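Side-chain contacts in enoyl-CoA hydratase (Mycobacterium avium subsp. paratuberculosis, PDB 4LK5), which probably adds water across the double bond of 2-enoyl-CoA thioesters, as enoyl-CoA hydratases of the crotonase-like family do: residues Ala160-Ala165 / Trp208-Ala213; Phe166-Leu171 / Leu195-Leu200; Gly176-Val181 / Asp255-Arg260. All blocks are in the same frame, centred on the assembly; numbering follows the deposited sequence.

How the interactions relate
From the N terminus, the chain first passes through 160-165 and 166-171, then 176-181, 195-200, 208-213 and finally 255-260. Interaction 1 closes the loop from strand 161-163 to the connection before strand 213-215, and interaction 2 closes a shorter loop that lies wholly within it. Interaction 3 crosses both: it starts inside each loop, at helix 177-185, and ends beyond them, on helix 254-269. Interactions 1 and 2 touch directly, since strands 161-163 and 200-201 pair. Interaction 3 meets interaction 1 where Leu164 packs on Val181. Interaction 1 thus joins the small three-stranded sheet to that connection, interaction 2 two loops, and interaction 3 two helices; interactions 2 and 3 also touch the third subunit.

Interaction 1: residues Ala160-Ala165 / Trp208-Ala213; sequences AFFMLA and WGLVTA
Phe162 O probably accepts a hydrogen bond from Leu200 N, pairing strands 161-163 and 200-201 of the small three-stranded sheet in this crotonase fold, and the side chain of the same Phe162 reaches across to Leu210 and Val211. These two sit in the connection between helix 202-208 and strand 213-215, and the contact itself is apolar and buried. Leu210 comes in over one face of the ring, its CD2 4.2 Å from Phe162 CG. With CG anti to the backbone N (chi1 -170°), the leucine extends far enough to set that methyl over the ring, and the two side chains run past one another in opposite directions.

Val211 takes the far end of the ring, approaching obliquely. The leucine is thus near the root of the ring and the valine near its outer end. Leu210 also touches Leu149 of helix 143-150 and Val185 of helix 177-185. The connection turns away from helix 202-208 at Gly209, whose positive phi of 85° belongs to a Schellman motif. Farther along, Thr212 OG1 is hydrogen-bonded to Val154 N, which attaches the connection to strand 153-157 of the six-stranded sheet. Phe162 therefore spans from the small sheet to the connection leading into strand 213-215, an outermost strand of the six-stranded sheet within this chain, and its closest touch there is CZ against Val211 CG1, at 3.7 Å.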
ATOM      1  N   ALA C 160      18.938  10.069 -10.107  1.00 53.14           N
ATOM      2  CA  ALA C 160      17.554  10.019 -10.550  1.00 45.12           C
ATOM      3  C   ALA C 160      16.601  10.728  -9.636  1.00 41.11           C
ATOM      4  O   ALA C 160      16.839  10.847  -8.452  1.00 42.66           O
ATOM      5  CB  ALA C 160      17.117   8.578 -10.696  1.00 43.04           C
ATOM      6  N   PHE C 161      15.505  11.196 -10.214  1.00 42.83           N
ATOM      7  CA  PHE C 161      14.333  11.589  -9.445  1.00 40.32           C
ATOM      8  C   PHE C 161      13.051  11.326 -10.222  1.00 40.38           C
ATOM      9  O   PHE C 161      13.062  11.160 -11.441  1.00 41.59           O
ATOM     10  CB  PHE C 161      14.388  13.048  -8.996  1.00 42.01           C
ATOM     11  CG  PHE C 161      14.337  14.054 -10.130  1.00 48.53           C
ATOM     12  CD1 PHE C 161      13.105  14.415 -10.724  1.00 48.44           C
ATOM     13  CD2 PHE C 161      15.516  14.653 -10.609  1.00 46.12           C
ATOM     14  CE1 PHE C 161      13.046  15.338 -11.763  1.00 44.78           C
ATOM     15  CE2 PHE C 161      15.453  15.577 -11.637  1.00 49.91           C
ATOM     16  CZ  PHE C 161      14.220  15.920 -12.217  1.00 48.65           C
ATOM     17  N   PHE C 162      11.946  11.322  -9.482  1.00 38.82           N
ATOM     18  CA  PHE C 162      10.653  11.041 -10.016  1.00 38.35           C
ATOM     19  C   PHE C 162       9.709  12.216  -9.827  1.00 41.14           C
ATOM     20  O   PHE C 162       9.695  12.873  -8.790  1.00 40.43           O
ATOM     21  CB  PHE C 162      10.103   9.777  -9.351  1.00 36.69           C
ATOM     22  CG  PHE C 162      10.944   8.568  -9.610  1.00 34.54           C
ATOM     23  CD1 PHE C 162      12.121   8.344  -8.877  1.00 35.99           C
ATOM     24  CD2 PHE C 162      10.614   7.684 -10.607  1.00 34.03           C
ATOM     25  CE1 PHE C 162      12.915   7.227  -9.127  1.00 33.18           C
ATOM     26  CE2 PHE C 162      11.414   6.578 -10.869  1.00 34.21           C
ATOM     27  CZ  PHE C 162      12.568   6.355 -10.134  1.00 32.54           C
HETATM   28  N   MSE C 163       8.918  12.499 -10.849  1.00 43.67           N
HETATM   29  CA  MSE C 163       7.931  13.544 -10.693  1.00 45.33           C
HETATM   30  C   MSE C 163       6.740  13.368 -11.592  1.00 44.35           C
HETATM   31  O   MSE C 163       6.850  13.394 -12.821  1.00 47.26           O
HETATM   32  CB  MSE C 163       8.549  14.902 -10.968  1.00 45.83           C
HETATM   33  CG  MSE C 163       7.425  15.894 -10.722  1.00 50.95           C
HETATM   34 SE   MSE C 163       8.206  17.663 -10.566  1.00 60.17          SE
HETATM   35  CE  MSE C 163       8.956  17.638 -12.391  1.00 55.82           C
ATOM     36  N   LEU C 164       5.579  13.218 -10.966  1.00 41.72           N
ATOM     37  CA  LEU C 164       4.338  13.189 -11.680  1.00 41.08           C
ATOM     38  C   LEU C 164       3.946  14.607 -12.056  1.00 39.04           C
ATOM     39  O   LEU C 164       3.173  15.246 -11.358  1.00 31.77           O
ATOM     40  CB  LEU C 164       3.274  12.590 -10.797  1.00 43.51           C
ATOM     41  CG  LEU C 164       3.432  11.107 -10.538  1.00 45.13           C
ATOM     42  CD1 LEU C 164       2.183  10.654  -9.792  1.00 48.22           C
ATOM     43  CD2 LEU C 164       3.585  10.334 -11.824  1.00 46.23           C
ATOM     44  N   ALA C 165       4.464  15.062 -13.192  1.00 40.53           N
ATOM     45  CA  ALA C 165       4.374  16.468 -13.607  1.00 44.83           C
ATOM     46  C   ALA C 165       3.016  16.884 -14.130  1.00 42.31           C
ATOM     47  O   ALA C 165       2.711  18.068 -14.163  1.00 46.12           O
ATOM     48  CB  ALA C 165       5.432  16.769 -14.662  1.00 48.82           C
ATOM     49  N   TRP C 208      10.198   5.135   0.452  1.00 43.59           N
ATOM     50  CA  TRP C 208       8.751   5.061   0.223  1.00 38.54           C
ATOM     51  C   TRP C 208       8.242   3.706  -0.287  1.00 35.84           C
ATOM     52  O   TRP C 208       7.041   3.460  -0.268  1.00 31.63           O
ATOM     53  CB  TRP C 208       8.352   6.100  -0.822  1.00 40.58           C
ATOM     54  CG  TRP C 208       8.200   7.511  -0.302  1.00 41.57           C
ATOM     55  CD1 TRP C 208       8.721   8.037   0.861  1.00 39.18           C
ATOM     56  CD2 TRP C 208       7.515   8.586  -0.957  1.00 38.68           C
ATOM     57  NE1 TRP C 208       8.368   9.354   0.979  1.00 37.08           N
ATOM     58  CE2 TRP C 208       7.645   9.728  -0.125  1.00 39.93           C
ATOM     59  CE3 TRP C 208       6.797   8.693  -2.163  1.00 35.25           C
ATOM     60  CZ2 TRP C 208       7.071  10.967  -0.457  1.00 39.57           C
ATOM     61  CZ3 TRP C 208       6.236   9.897  -2.496  1.00 35.72           C
ATOM     62  CH2 TRP C 208       6.360  11.029  -1.636  1.00 41.55           C
ATOM     63  N   GLY C 209       9.135   2.862  -0.789  1.00 35.24           N
ATOM     64  CA  GLY C 209       8.749   1.642  -1.521  1.00 33.33           C
ATOM     65  C   GLY C 209       8.465   1.836  -3.002  1.00 33.32           C
ATOM     66  O   GLY C 209       7.804   1.006  -3.616  1.00 34.53           O
ATOM     67  N   LEU C 210       8.960   2.920  -3.592  1.00 31.77           N
ATOM     68  CA  LEU C 210       8.647   3.225  -4.986  1.00 34.66           C
ATOM     69  C   LEU C 210       9.607   2.561  -5.944  1.00 36.20           C
ATOM     70  O   LEU C 210       9.261   2.392  -7.110  1.00 36.64           O
ATOM     71  CB  LEU C 210       8.686   4.741  -5.258  1.00 37.39           C
ATOM     72  CG  LEU C 210       8.166   5.286  -6.597  1.00 38.82           C
ATOM     73  CD1 LEU C 210       6.679   5.068  -6.692  1.00 38.74           C
ATOM     74  CD2 LEU C 210       8.432   6.779  -6.764  1.00 43.81           C
ATOM     75  N   VAL C 211      10.827   2.232  -5.486  1.00 38.40           N
ATOM     76  CA  VAL C 211      11.817   1.566  -6.353  1.00 39.52           C
ATOM     77  C   VAL C 211      12.552   0.451  -5.652  1.00 39.59           C
ATOM     78  O   VAL C 211      12.565   0.346  -4.434  1.00 35.89           O
ATOM     79  CB  VAL C 211      12.870   2.531  -6.939  1.00 41.17           C
ATOM     80  CG1 VAL C 211      12.183   3.702  -7.635  1.00 43.06           C
ATOM     81  CG2 VAL C 211      13.817   3.039  -5.868  1.00 41.74           C
ATOM     82  N   THR C 212      13.179  -0.374  -6.463  1.00 37.96           N
ATOM     83  CA  THR C 212      13.730  -1.595  -6.001  1.00 38.41           C
ATOM     84  C   THR C 212      15.109  -1.346  -5.354  1.00 42.89           C
ATOM     85  O   THR C 212      15.423  -1.886  -4.260  1.00 38.10           O
ATOM     86  CB  THR C 212      13.791  -2.573  -7.178  1.00 37.36           C
ATOM     87  OG1 THR C 212      12.487  -2.626  -7.789  1.00 31.98           O
ATOM     88  CG2 THR C 212      14.187  -3.962  -6.684  1.00 38.49           C
ATOM     89  N   ALA C 213      15.918  -0.511  -6.007  1.00 42.75           N
ATOM     90  CA  ALA C 213      17.242  -0.185  -5.474  1.00 43.31           C
ATOM     91  C   ALA C 213      17.819   1.110  -6.012  1.00 40.80           C
ATOM     92  O   ALA C 213      17.487   1.539  -7.104  1.00 39.09           O
ATOM     93  CB  ALA C 213      18.212  -1.343  -5.715  1.00 42.62           C
TER

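Interaction 2: residues Phe166-Leu171 / Leu195-Leu200; sequences FTKIGL and LLPERL
Thr167 and Lys168 press on Pro197, joining the 3-10 turn that follows strand 161-163 to the loop that leaves helix 187-195 for strand 200-201, within the crotonase fold. The apolar contacts come first. Thr167 uses its methyl: CG2 lies 3.8 Å from Pro197 CD, with CG of the proline nearly as close, the two side chains meeting at about a right angle. Lys168 adds the aliphatic base of its chain, with CG 4.0 Å from Pro197 CG, and runs past the proline ring in the opposite direction. Met163 packs on both Lys168 and Pro197, while Phe239 of the third subunit packs on Thr167.

Within the turn, Phe166 O accepts two backbone bonds. One comes from Ile169 N, and the other from Leu171 N at 3.0 Å. Thr167 OG1 adds a weak bond to Leu171 O. The Thr167 side chain, at a chi1 of -109°, thereby splits its two branches: the hydroxyl turns back into its own turn while the methyl faces the proline.

Bonds to a neighbouring subunit hold the loop of Pro197. Glu198 OE2 makes a salt bridge with Arg230 NH1 of the third subunit, and Pro197 O accepts a hydrogen bond from NH2 of that same arginine, so this loop is clamped at the subunit interface. The bent chain of Lys168 brings its ammonium close to that carbonyl as well, yet NZ remains 3.9 Å from Pro197 O.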
ATOM      1  N   PHE C 166       2.188  15.923 -14.500  1.00 42.53           N
ATOM      2  CA  PHE C 166       0.985  16.199 -15.286  1.00 42.67           C
ATOM      3  C   PHE C 166       0.294  17.513 -14.890  1.00 41.37           C
ATOM      4  O   PHE C 166      -0.045  18.368 -15.712  1.00 39.20           O
ATOM      5  CB  PHE C 166       0.009  15.058 -15.127  1.00 41.65           C
ATOM      6  CG  PHE C 166       0.592  13.726 -15.436  1.00 44.42           C
ATOM      7  CD1 PHE C 166       0.746  13.316 -16.745  1.00 45.43           C
ATOM      8  CD2 PHE C 166       0.975  12.866 -14.409  1.00 44.88           C
ATOM      9  CE1 PHE C 166       1.263  12.079 -17.026  1.00 44.42           C
ATOM     10  CE2 PHE C 166       1.505  11.629 -14.682  1.00 43.07           C
ATOM     11  CZ  PHE C 166       1.654  11.236 -15.991  1.00 44.95           C
ATOM     12  N   THR C 167       0.114  17.651 -13.607  1.00 40.85           N
ATOM     13  CA  THR C 167      -0.724  18.689 -13.016  1.00 45.10           C
ATOM     14  C   THR C 167      -0.135  20.115 -13.131  1.00 40.48           C
ATOM     15  O   THR C 167      -0.831  21.095 -12.963  1.00 37.55           O
ATOM     16  CB  THR C 167      -0.978  18.250 -11.535  1.00 46.31           C
ATOM     17  OG1 THR C 167      -2.343  17.841 -11.381  1.00 48.85           O
ATOM     18  CG2 THR C 167      -0.597  19.303 -10.540  1.00 47.41           C
ATOM     19  N   LYS C 168       1.162  20.210 -13.384  1.00 45.07           N
ATOM     20  CA  LYS C 168       1.826  21.497 -13.590  1.00 50.37           C
ATOM     21  C   LYS C 168       1.448  22.118 -14.923  1.00 46.80           C
ATOM     22  O   LYS C 168       1.646  23.297 -15.127  1.00 46.12           O
ATOM     23  CB  LYS C 168       3.346  21.337 -13.531  1.00 54.74           C
ATOM     24  CG  LYS C 168       3.854  21.206 -12.099  1.00 65.24           C
ATOM     25  CD  LYS C 168       5.387  21.244 -11.984  1.00 70.32           C
ATOM     26  CE  LYS C 168       5.819  21.996 -10.721  1.00 78.99           C
ATOM     27  NZ  LYS C 168       6.957  21.356  -9.996  1.00 84.81           N
ATOM     28  N   ILE C 169       0.893  21.306 -15.811  1.00 42.58           N
ATOM     29  CA  ILE C 169       0.546  21.746 -17.132  1.00 43.92           C
ATOM     30  C   ILE C 169      -0.929  21.477 -17.421  1.00 44.13           C
ATOM     31  O   ILE C 169      -1.337  21.463 -18.593  1.00 42.66           O
ATOM     32  CB  ILE C 169       1.444  21.053 -18.196  1.00 44.62           C
ATOM     33  CG1 ILE C 169       1.183  19.553 -18.230  1.00 44.61           C
ATOM     34  CG2 ILE C 169       2.930  21.288 -17.893  1.00 42.50           C
ATOM     35  CD1 ILE C 169       1.695  18.883 -19.469  1.00 48.13           C
ATOM     36  N   GLY C 170      -1.719  21.256 -16.371  1.00 38.78           N
ATOM     37  CA  GLY C 170      -3.156  21.162 -16.512  1.00 40.55           C
ATOM     38  C   GLY C 170      -3.653  19.813 -16.992  1.00 42.98           C
ATOM     39  O   GLY C 170      -4.723  19.725 -17.586  1.00 50.56           O
ATOM     40  N   LEU C 171      -2.881  18.760 -16.760  1.00 43.37           N
ATOM     41  CA  LEU C 171      -3.334  17.396 -17.014  1.00 40.48           C
ATOM     42  C   LEU C 171      -3.495  16.532 -15.742  1.00 38.73           C
ATOM     43  O   LEU C 171      -3.116  16.917 -14.648  1.00 36.81           O
ATOM     44  CB  LEU C 171      -2.377  16.717 -17.964  1.00 40.22           C
ATOM     45  CG  LEU C 171      -2.256  17.306 -19.375  1.00 43.44           C
ATOM     46  CD1 LEU C 171      -1.290  16.442 -20.189  1.00 42.33           C
ATOM     47  CD2 LEU C 171      -3.601  17.406 -20.096  1.00 40.66           C
ATOM     48  N   LEU C 195      -0.995  15.677  -6.703  1.00 36.12           N
ATOM     49  CA  LEU C 195      -1.556  17.007  -6.478  1.00 37.90           C
ATOM     50  C   LEU C 195      -0.506  18.062  -6.151  1.00 40.76           C
ATOM     51  O   LEU C 195      -0.736  19.257  -6.384  1.00 46.02           O
ATOM     52  CB  LEU C 195      -2.613  17.009  -5.365  1.00 35.12           C
ATOM     53  CG  LEU C 195      -3.931  16.259  -5.580  1.00 35.02           C
ATOM     54  CD1 LEU C 195      -4.826  16.517  -4.372  1.00 37.32           C
ATOM     55  CD2 LEU C 195      -4.656  16.643  -6.860  1.00 34.05           C
ATOM     56  N   LEU C 196       0.622  17.641  -5.593  1.00 36.93           N
ATOM     57  CA  LEU C 196       1.658  18.576  -5.191  1.00 35.28           C
ATOM     58  C   LEU C 196       2.958  18.088  -5.739  1.00 34.58           C
ATOM     59  O   LEU C 196       3.925  17.907  -5.005  1.00 33.64           O
ATOM     60  CB  LEU C 196       1.750  18.657  -3.667  1.00 35.81           C
ATOM     61  CG  LEU C 196       0.517  19.257  -3.033  1.00 36.71           C
ATOM     62  CD1 LEU C 196       0.441  18.834  -1.568  1.00 39.18           C
ATOM     63  CD2 LEU C 196       0.535  20.773  -3.187  1.00 37.19           C
ATOM     64  N   PRO C 197       3.011  17.892  -7.053  1.00 37.88           N
ATOM     65  CA  PRO C 197       4.216  17.292  -7.596  1.00 37.60           C
ATOM     66  C   PRO C 197       5.484  18.030  -7.175  1.00 40.12           C
ATOM     67  O   PRO C 197       5.491  19.268  -7.100  1.00 44.52           O
ATOM     68  CB  PRO C 197       3.990  17.355  -9.091  1.00 36.63           C
ATOM     69  CG  PRO C 197       3.019  18.459  -9.274  1.00 37.22           C
ATOM     70  CD  PRO C 197       2.131  18.440  -8.096  1.00 35.29           C
ATOM     71  N   GLU C 198       6.515  17.244  -6.854  1.00 45.46           N
ATOM     72  CA  GLU C 198       7.864  17.699  -6.462  1.00 46.58           C
ATOM     73  C   GLU C 198       8.857  16.692  -7.035  1.00 47.45           C
ATOM     74  O   GLU C 198       8.503  15.552  -7.343  1.00 44.68           O
ATOM     75  CB  GLU C 198       8.040  17.693  -4.934  1.00 50.01           C
ATOM     76  CG  GLU C 198       7.449  18.888  -4.191  1.00 54.92           C
ATOM     77  CD  GLU C 198       8.088  20.205  -4.603  1.00 61.81           C
ATOM     78  OE1 GLU C 198       9.190  20.184  -5.213  1.00 68.99           O
ATOM     79  OE2 GLU C 198       7.486  21.259  -4.330  1.00 55.34           O
ATOM     80  N   ARG C 199      10.112  17.099  -7.165  1.00 51.08           N
ATOM     81  CA  ARG C 199      11.171  16.198  -7.617  1.00 47.35           C
ATOM     82  C   ARG C 199      11.476  15.285  -6.463  1.00 43.80           C
ATOM     83  O   ARG C 199      12.094  15.694  -5.488  1.00 45.41           O
ATOM     84  CB  ARG C 199      12.426  16.986  -8.029  1.00 52.08           C
ATOM     85  CG  ARG C 199      12.193  17.858  -9.252  1.00 55.89           C
ATOM     86  CD  ARG C 199      13.401  18.634  -9.727  1.00 57.79           C
ATOM     87  NE  ARG C 199      13.039  19.473 -10.888  1.00 64.03           N
ATOM     88  CZ  ARG C 199      13.897  19.940 -11.801  1.00 60.73           C
ATOM     89  NH1 ARG C 199      15.195  19.660 -11.717  1.00 59.61           N
ATOM     90  NH2 ARG C 199      13.457  20.693 -12.803  1.00 59.59           N
ATOM     91  N   LEU C 200      11.009  14.054  -6.552  1.00 43.26           N
ATOM     92  CA  LEU C 200      11.213  13.084  -5.483  1.00 40.15           C
ATOM     93  C   LEU C 200      12.546  12.343  -5.740  1.00 38.97           C
ATOM     94  O   LEU C 200      12.601  11.524  -6.649  1.00 35.64           O
ATOM     95  CB  LEU C 200      10.052  12.087  -5.435  1.00 35.78           C
ATOM     96  CG  LEU C 200      10.240  11.079  -4.302  1.00 38.56           C
ATOM     97  CD1 LEU C 200       9.606  11.591  -3.038  1.00 43.02           C
ATOM     98  CD2 LEU C 200       9.661   9.729  -4.663  1.00 40.76           C
TER

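Interaction 3: residues Gly176-Val181 / Asp255-Arg260; sequences GASALV and DPALQR
Ala257 faces the first turn of helix 177-185, and its CB touches two residues there at once. Ser178 OG lies 3.5 Å from Ala257 CB, and Ala179 CB meets the same methyl at 4.0 Å. The backbones come nearest beside this pair, where Gly176 CA is 5.4 Å from Leu258 CA. Here Leu258 drives a methyl against the main chain: CD2 lies 3.4 Å from Gly176 N. The leucine's CB does not start out toward the glycine, but with CG anti to the carbonyl carbon (chi1 -68°) the end of the chain swings over to it. Gly176 is the N-cap of helix 177-185, with a positive phi of 77° that favours glycine, and its lack of a side chain leaves the leucine in contact with main chain.

The next shell fixes the polar groups. Ser178 OG accepts from a water at 2.8 Å, and that water in turn accepts from Arg260 NH1 at 2.9 Å, bridging the two helices. The same hydroxyl is hydrogen-bonded to Glu261 OE2, while Glu261 OE1 holds Gly176 N, so one carboxylate one turn on from Ala257 grips both the serine and the start of the opposing helix. Gly176 O then accepts from Ala179 N and, at 2.7 Å, from Leu180 N, which sets up the first turn. The guanidinium of Arg260 lies with one face over Pro256 O, offset toward its rim.

Farther out, Ile246 and Ala248 of the third subunit pack on Ser178 and Arg260, so the contact borders the subunit interface. Asp255 anchors helix 254-269 to helix 113-127 by a salt bridge with Arg123. Other residues of helix 177-185 pack on its neighbours: Ala177 and Leu180 on helix 143-150, Val181 on that helix and on helix 187-195.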
ATOM      1  N   GLY C 176      -1.807   4.700 -16.226  1.00 35.87           N
ATOM      2  CA  GLY C 176      -2.102   3.907 -15.055  1.00 35.74           C
ATOM      3  C   GLY C 176      -1.513   4.420 -13.766  1.00 34.48           C
ATOM      4  O   GLY C 176      -1.634   3.738 -12.772  1.00 36.32           O
ATOM      5  N   ALA C 177      -0.860   5.587 -13.795  1.00 31.50           N
ATOM      6  CA  ALA C 177      -0.334   6.223 -12.601  1.00 33.32           C
ATOM      7  C   ALA C 177      -1.358   6.371 -11.434  1.00 35.82           C
ATOM      8  O   ALA C 177      -0.952   6.280 -10.271  1.00 38.06           O
ATOM      9  CB  ALA C 177       0.251   7.585 -12.946  1.00 32.05           C
ATOM     10  N   SER C 178      -2.653   6.575 -11.730  1.00 34.73           N
ATOM     11  CA  SER C 178      -3.703   6.595 -10.673  1.00 36.09           C
ATOM     12  C   SER C 178      -3.863   5.256  -9.887  1.00 36.60           C
ATOM     13  O   SER C 178      -4.372   5.244  -8.758  1.00 33.35           O
ATOM     14  CB  SER C 178      -5.051   7.090 -11.217  1.00 40.01           C
ATOM     15  OG  SER C 178      -5.601   6.231 -12.204  1.00 40.75           O
ATOM     16  N   ALA C 179      -3.365   4.152 -10.455  1.00 35.18           N
ATOM     17  CA  ALA C 179      -3.356   2.845  -9.798  1.00 31.45           C
ATOM     18  C   ALA C 179      -1.941   2.454  -9.419  1.00 32.21           C
ATOM     19  O   ALA C 179      -1.688   1.990  -8.291  1.00 34.74           O
ATOM     20  CB  ALA C 179      -3.938   1.809 -10.731  1.00 29.82           C
ATOM     21  N   LEU C 180      -1.005   2.666 -10.341  1.00 32.67           N
ATOM     22  CA  LEU C 180       0.370   2.154 -10.185  1.00 33.21           C
ATOM     23  C   LEU C 180       1.195   2.792  -9.060  1.00 31.02           C
ATOM     24  O   LEU C 180       1.892   2.102  -8.331  1.00 31.40           O
ATOM     25  CB  LEU C 180       1.139   2.291 -11.485  1.00 32.16           C
ATOM     26  CG  LEU C 180       0.618   1.373 -12.593  1.00 34.05           C
ATOM     27  CD1 LEU C 180       1.135   1.778 -13.950  1.00 33.50           C
ATOM     28  CD2 LEU C 180       1.042  -0.047 -12.337  1.00 34.82           C
ATOM     29  N   VAL C 181       1.158   4.100  -8.933  1.00 25.60           N
ATOM     30  CA  VAL C 181       1.848   4.696  -7.824  1.00 27.19           C
ATOM     31  C   VAL C 181       1.328   4.235  -6.421  1.00 27.27           C
ATOM     32  O   VAL C 181       2.115   3.803  -5.563  1.00 25.10           O
ATOM     33  CB  VAL C 181       1.799   6.209  -7.939  1.00 28.49           C
ATOM     34  CG1 VAL C 181       2.594   6.851  -6.827  1.00 28.53           C
ATOM     35  CG2 VAL C 181       2.363   6.622  -9.290  1.00 30.27           C
ATOM     36  N   ASP C 255      -6.795  -1.688 -15.335  1.00 35.66           N
ATOM     37  CA  ASP C 255      -7.701  -1.510 -16.476  1.00 38.30           C
ATOM     38  C   ASP C 255      -8.784  -0.392 -16.328  1.00 37.86           C
ATOM     39  O   ASP C 255      -8.946   0.462 -17.230  1.00 37.75           O
ATOM     40  CB  ASP C 255      -8.350  -2.839 -16.880  1.00 36.49           C
ATOM     41  CG  ASP C 255      -7.484  -3.635 -17.884  1.00 41.04           C
ATOM     42  OD1 ASP C 255      -6.577  -3.027 -18.509  1.00 38.69           O
ATOM     43  OD2 ASP C 255      -7.700  -4.874 -18.031  1.00 41.32           O
ATOM     44  N   PRO C 256      -9.545  -0.428 -15.229  1.00 34.38           N
ATOM     45  CA  PRO C 256     -10.465   0.655 -14.952  1.00 31.03           C
ATOM     46  C   PRO C 256      -9.752   2.006 -14.890  1.00 31.40           C
ATOM     47  O   PRO C 256     -10.253   3.004 -15.403  1.00 32.94           O
ATOM     48  CB  PRO C 256     -11.029   0.291 -13.587  1.00 31.87           C
ATOM     49  CG  PRO C 256     -10.865  -1.200 -13.461  1.00 33.35           C
ATOM     50  CD  PRO C 256      -9.666  -1.551 -14.267  1.00 34.57           C
ATOM     51  N   ALA C 257      -8.580   2.042 -14.283  1.00 27.69           N
ATOM     52  CA  ALA C 257      -7.833   3.271 -14.252  1.00 27.68           C
ATOM     53  C   ALA C 257      -7.545   3.761 -15.650  1.00 30.52           C
ATOM     54  O   ALA C 257      -7.775   4.937 -15.934  1.00 33.39           O
ATOM     55  CB  ALA C 257      -6.535   3.109 -13.476  1.00 26.76           C
ATOM     56  N   LEU C 258      -7.057   2.876 -16.524  1.00 31.64           N
ATOM     57  CA  LEU C 258      -6.675   3.276 -17.870  1.00 33.53           C
ATOM     58  C   LEU C 258      -7.846   3.833 -18.629  1.00 36.69           C
ATOM     59  O   LEU C 258      -7.697   4.770 -19.395  1.00 39.95           O
ATOM     60  CB  LEU C 258      -6.087   2.127 -18.658  1.00 32.73           C
ATOM     61  CG  LEU C 258      -4.744   1.700 -18.105  1.00 32.78           C
ATOM     62  CD1 LEU C 258      -4.372   0.345 -18.704  1.00 33.12           C
ATOM     63  CD2 LEU C 258      -3.661   2.737 -18.306  1.00 30.85           C
ATOM     64  N   GLN C 259      -9.014   3.277 -18.387  1.00 37.98           N
ATOM     65  CA  GLN C 259     -10.223   3.759 -19.012  1.00 39.20           C
ATOM     66  C   GLN C 259     -10.537   5.155 -18.513  1.00 39.57           C
ATOM     67  O   GLN C 259     -10.807   6.051 -19.316  1.00 41.49           O
ATOM     68  CB  GLN C 259     -11.376   2.802 -18.684  1.00 41.07           C
ATOM     69  CG  GLN C 259     -12.682   3.139 -19.378  1.00 45.00           C
ATOM     70  CD  GLN C 259     -12.536   3.268 -20.908  1.00 47.79           C
ATOM     71  OE1 GLN C 259     -12.247   2.279 -21.593  1.00 43.37           O
ATOM     72  NE2 GLN C 259     -12.737   4.494 -21.444  1.00 43.08           N
ATOM     73  N   ARG C 260     -10.493   5.355 -17.187  1.00 37.94           N
ATOM     74  CA  ARG C 260     -10.886   6.641 -16.598  1.00 36.08           C
ATOM     75  C   ARG C 260      -9.975   7.709 -17.083  1.00 34.77           C
ATOM     76  O   ARG C 260     -10.399   8.813 -17.272  1.00 33.60           O
ATOM     77  CB  ARG C 260     -10.739   6.691 -15.096  1.00 42.78           C
ATOM     78  CG  ARG C 260     -11.831   6.056 -14.291  1.00 47.28           C
ATOM     79  CD  ARG C 260     -11.374   5.884 -12.856  1.00 46.24           C
ATOM     80  NE  ARG C 260     -12.022   4.691 -12.352  1.00 52.08           N
ATOM     81  CZ  ARG C 260     -11.436   3.624 -11.814  1.00 48.21           C
ATOM     82  NH1 ARG C 260     -10.112   3.523 -11.590  1.00 45.47           N
ATOM     83  NH2 ARG C 260     -12.235   2.645 -11.457  1.00 50.54           N
TER
HETATM   84  O   HOH W   1      -8.207   5.660 -11.447  1.00 35.48           O